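Local coordinates for protein thioredoxin (Thermosipho africanus, PDB 6MOS) that probably works as a thiol-disulfide oxidoreductase, reducing disulfide bonds in other proteins through a CxxC pair of cysteines, at residues E60-I65 with S69-K74. Residues are numbered along the deposited sequence; the frame is centred on the assembly and turned at random.
Sequences EVIDVI and SYPAQK. With TAM (tris(hydroxyethyl)aminomethane), chain B.
The ring of Y70 meets I62 at its edge, where CD1 of the isoleucine sits near the ring plane, 3.8 Å from CE2; over one face, near its margin, lies CG of K74, 3.3 Å from the ring plane. The arrangement illustrates how a thioredoxin fold can seat a short helix against its sheet: strand 58-63 is one edge of the sheet, beside 29-34, and helix 69-73, reached through a brief loop, packs on the end of that strand and the first loop residue after it, the two segments meeting by apolar contact alone. The side chains of Y70 and I62 meet nearly perpendicular. With CG anti to the backbone N (chi1 175°), the tyrosine ring is carried along the strand, and its hydroxyl reaches a hydrogen bond with E31 on the neighbouring strand. I62 divides its branches between two partners: while CD1 serves Y70, CG2 approaches CG of the buried P71 at 3.7 Å. V64 adds its CG1, 3.9 Å from the same P71 CG, so that one proline ring corner bears on two branched side chains. At the outer edge of the strand, away from 29-34, the backbone N of V61 donates to O4 of a bound tris(hydroxyethyl)aminomethane at 2.8 Å (159°). Where the strand gives way to loop, D63 forms an Asx turn: its OD1 accepts from N of E66 and, in a bent bond of 3.0 Å, from N of I65, which approaches from the anti side, tilted 27° from the carboxylate plane.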
ATOM      1  N   GLU A  60      -4.867   0.879   5.561  1.00 22.86           N
ATOM      2  CA  GLU A  60      -6.206   0.412   5.253  1.00 17.33           C
ATOM      3  C   GLU A  60      -6.084  -0.748   4.277  1.00 23.46           C
ATOM      4  O   GLU A  60      -5.445  -0.608   3.230  1.00 22.43           O
ATOM      5  CB  GLU A  60      -7.048   1.532   4.663  1.00 21.45           C
ATOM      6  CG  GLU A  60      -8.460   1.077   4.366  1.00 25.33           C
ATOM      7  CD  GLU A  60      -9.352   2.188   3.850  1.00 32.45           C
ATOM      8  OE1 GLU A  60      -8.858   3.323   3.651  1.00 24.43           O
ATOM      9  OE2 GLU A  60     -10.556   1.906   3.632  1.00 29.68           O
ATOM     10  N   VAL A  61      -6.655  -1.893   4.632  1.00 20.19           N
ATOM     11  CA  VAL A  61      -6.629  -3.070   3.766  1.00 16.94           C
ATOM     12  C   VAL A  61      -7.961  -3.113   3.033  1.00 24.38           C
ATOM     13  O   VAL A  61      -9.027  -3.098   3.663  1.00 23.86           O
ATOM     14  CB  VAL A  61      -6.370  -4.358   4.563  1.00 19.71           C
ATOM     15  CG1 VAL A  61      -6.288  -5.554   3.616  1.00 24.85           C
ATOM     16  CG2 VAL A  61      -5.076  -4.233   5.347  1.00 21.98           C
ATOM     17  N   ILE A  62      -7.910  -3.108   1.705  1.00 18.05           N
ATOM     18  CA  ILE A  62      -9.085  -2.901   0.871  1.00 20.03           C
ATOM     19  C   ILE A  62      -9.243  -4.130  -0.008  1.00 25.49           C
ATOM     20  O   ILE A  62      -8.318  -4.486  -0.748  1.00 24.04           O
ATOM     21  CB  ILE A  62      -8.956  -1.628   0.022  1.00 24.42           C
ATOM     22  CG1 ILE A  62      -8.792  -0.416   0.939  1.00 23.04           C
ATOM     23  CG2 ILE A  62     -10.159  -1.470  -0.918  1.00 27.54           C
ATOM     24  CD1 ILE A  62      -8.318   0.826   0.239  1.00 26.29           C
ATOM     25  N   ASP A  63     -10.401  -4.783   0.085  1.00 24.28           N
ATOM     26  CA  ASP A  63     -10.683  -5.960  -0.726  1.00 28.09           C
ATOM     27  C   ASP A  63     -11.404  -5.505  -1.988  1.00 26.13           C
ATOM     28  O   ASP A  63     -12.549  -5.042  -1.927  1.00 26.63           O
ATOM     29  CB  ASP A  63     -11.508  -6.983   0.047  1.00 28.17           C
ATOM     30  CG  ASP A  63     -11.536  -8.328  -0.659  1.00 28.99           C
ATOM     31  OD1 ASP A  63     -12.191  -8.406  -1.716  1.00 24.93           O
ATOM     32  OD2 ASP A  63     -10.890  -9.279  -0.170  1.00 32.50           O
ATOM     33  N   VAL A  64     -10.743  -5.666  -3.140  1.00 25.31           N
ATOM     34  CA  VAL A  64     -11.262  -5.100  -4.383  1.00 23.82           C
ATOM     35  C   VAL A  64     -12.477  -5.862  -4.887  1.00 27.05           C
ATOM     36  O   VAL A  64     -13.225  -5.343  -5.722  1.00 26.37           O
ATOM     37  CB  VAL A  64     -10.159  -5.042  -5.457  1.00 26.79           C
ATOM     38  CG1 VAL A  64      -8.988  -4.228  -4.932  1.00 24.27           C
ATOM     39  CG2 VAL A  64      -9.713  -6.454  -5.897  1.00 26.41           C
ATOM     40  N   ILE A  65     -12.697  -7.075  -4.394  1.00 25.93           N
ATOM     41  CA  ILE A  65     -13.858  -7.857  -4.795  1.00 22.75           C
ATOM     42  C   ILE A  65     -15.040  -7.550  -3.896  1.00 27.20           C
ATOM     43  O   ILE A  65     -16.159  -7.361  -4.377  1.00 28.42           O
ATOM     44  CB  ILE A  65     -13.534  -9.368  -4.802  1.00 26.48           C
ATOM     45  CG1 ILE A  65     -12.577  -9.706  -5.944  1.00 26.58           C
ATOM     46  CG2 ILE A  65     -14.818 -10.186  -4.954  1.00 29.77           C
ATOM     47  CD1 ILE A  65     -12.164 -11.171  -5.983  1.00 35.14           C
ATOM     48  N   SER A  69     -15.942  -0.314  -5.148  1.00 26.97           N
ATOM     49  CA  SER A  69     -16.224   1.074  -5.518  0.58 27.65           C
ATOM     50  C   SER A  69     -14.969   1.948  -5.439  1.00 27.52           C
ATOM     51  O   SER A  69     -14.550   2.549  -6.432  1.00 28.12           O
ATOM     52  CB  SER A  69     -17.320   1.652  -4.614  0.58 29.83           C
ATOM     53  OG  SER A  69     -18.576   1.063  -4.881  0.58 36.64           O
ATOM     54  N   TYR A  70     -14.388   2.058  -4.246  1.00 22.18           N
ATOM     55  CA  TYR A  70     -13.217   2.925  -4.095  1.00 22.15           C
ATOM     56  C   TYR A  70     -12.036   2.464  -4.955  1.00 22.42           C
ATOM     57  O   TYR A  70     -11.435   3.321  -5.629  1.00 25.32           O
ATOM     58  CB  TYR A  70     -12.829   3.049  -2.610  1.00 24.12           C
ATOM     59  CG  TYR A  70     -11.544   3.827  -2.394  1.00 25.14           C
ATOM     60  CD1 TYR A  70     -11.497   5.206  -2.584  1.00 23.58           C
ATOM     61  CD2 TYR A  70     -10.373   3.181  -2.008  1.00 27.20           C
ATOM     62  CE1 TYR A  70     -10.310   5.921  -2.395  1.00 28.76           C
ATOM     63  CE2 TYR A  70      -9.181   3.885  -1.819  1.00 24.73           C
ATOM     64  CZ  TYR A  70      -9.156   5.252  -2.013  1.00 29.58           C
ATOM     65  OH  TYR A  70      -7.967   5.947  -1.829  1.00 31.52           O
ATOM     66  N   PRO A  71     -11.681   1.175  -5.020  1.00 25.68           N
ATOM     67  CA  PRO A  71     -10.618   0.770  -5.964  1.00 24.14           C
ATOM     68  C   PRO A  71     -10.903   1.185  -7.394  1.00 23.52           C
ATOM     69  O   PRO A  71      -9.984   1.602  -8.113  1.00 25.84           O
ATOM     70  CB  PRO A  71     -10.581  -0.758  -5.814  1.00 27.13           C
ATOM     71  CG  PRO A  71     -11.095  -1.010  -4.449  1.00 24.95           C
ATOM     72  CD  PRO A  71     -12.131   0.042  -4.194  1.00 26.09           C
ATOM     73  N   ALA A  72     -12.164   1.107  -7.827  1.00 25.58           N
ATOM     74  CA  ALA A  72     -12.482   1.482  -9.200  1.00 30.13           C
ATOM     75  C   ALA A  72     -12.307   2.981  -9.406  1.00 30.57           C
ATOM     76  O   ALA A  72     -11.813   3.419 -10.452  1.00 32.91           O
ATOM     77  CB  ALA A  72     -13.905   1.036  -9.543  1.00 28.47           C
ATOM     78  N   GLN A  73     -12.683   3.781  -8.406  0.73 20.52           N
ATOM     79  CA  GLN A  73     -12.453   5.221  -8.458  0.73 27.90           C
ATOM     80  C   GLN A  73     -10.965   5.548  -8.514  0.73 24.47           C
ATOM     81  O   GLN A  73     -10.551   6.450  -9.252  0.73 27.11           O
ATOM     82  CB  GLN A  73     -13.095   5.897  -7.247  0.73 29.27           C
ATOM     83  CG  GLN A  73     -12.750   7.376  -7.081  0.73 39.51           C
ATOM     84  CD  GLN A  73     -13.129   7.914  -5.703  0.73 51.94           C
ATOM     85  OE1 GLN A  73     -14.249   7.704  -5.232  0.73 42.44           O
ATOM     86  NE2 GLN A  73     -12.191   8.609  -5.051  0.73 41.74           N
ATOM     87  N   LYS A  74     -10.146   4.828  -7.742  1.00 21.45           N
ATOM     88  CA  LYS A  74      -8.700   5.048  -7.743  1.00 25.60           C
ATOM     89  C   LYS A  74      -7.988   4.417  -8.932  1.00 26.68           C
ATOM     90  O   LYS A  74      -6.757   4.542  -9.027  1.00 28.52           O
ATOM     91  CB  LYS A  74      -8.074   4.500  -6.461  1.00 29.93           C
ATOM     92  CG  LYS A  74      -8.397   5.295  -5.226  1.00 31.11           C
ATOM     93  CD  LYS A  74      -7.727   6.664  -5.197  1.00 31.58           C
ATOM     94  CE  LYS A  74      -6.230   6.534  -4.957  1.00 37.31           C
ATOM     95  NZ  LYS A  74      -5.588   7.866  -4.731  1.00 40.12           N
TER
HETATM   96  C   TAM B 201      -8.956   0.366   9.266  1.00 39.77           C
HETATM   97  C1  TAM B 201      -9.667  -0.605   8.307  1.00 30.83           C
HETATM   98  C2  TAM B 201      -7.445   0.203   9.240  1.00 29.63           C
HETATM   99  C3  TAM B 201      -9.397   1.793   8.878  1.00 31.42           C
HETATM  100  C4  TAM B 201      -8.940  -1.921   8.066  1.00 45.67           C
HETATM  101  C5  TAM B 201      -6.903  -0.339  10.565  1.00 38.59           C
HETATM  102  C6  TAM B 201      -8.296   2.843   8.741  1.00 26.13           C
HETATM  103  N   TAM B 201      -9.408   0.086  10.624  1.00 37.38           N
HETATM  104  O4  TAM B 201      -8.456  -1.894   6.755  1.00 25.82           O
HETATM  105  O5  TAM B 201      -5.540  -0.658  10.446  1.00 45.22           O
HETATM  106  O6  TAM B 201      -7.959   3.444   9.979  1.00 36.32           O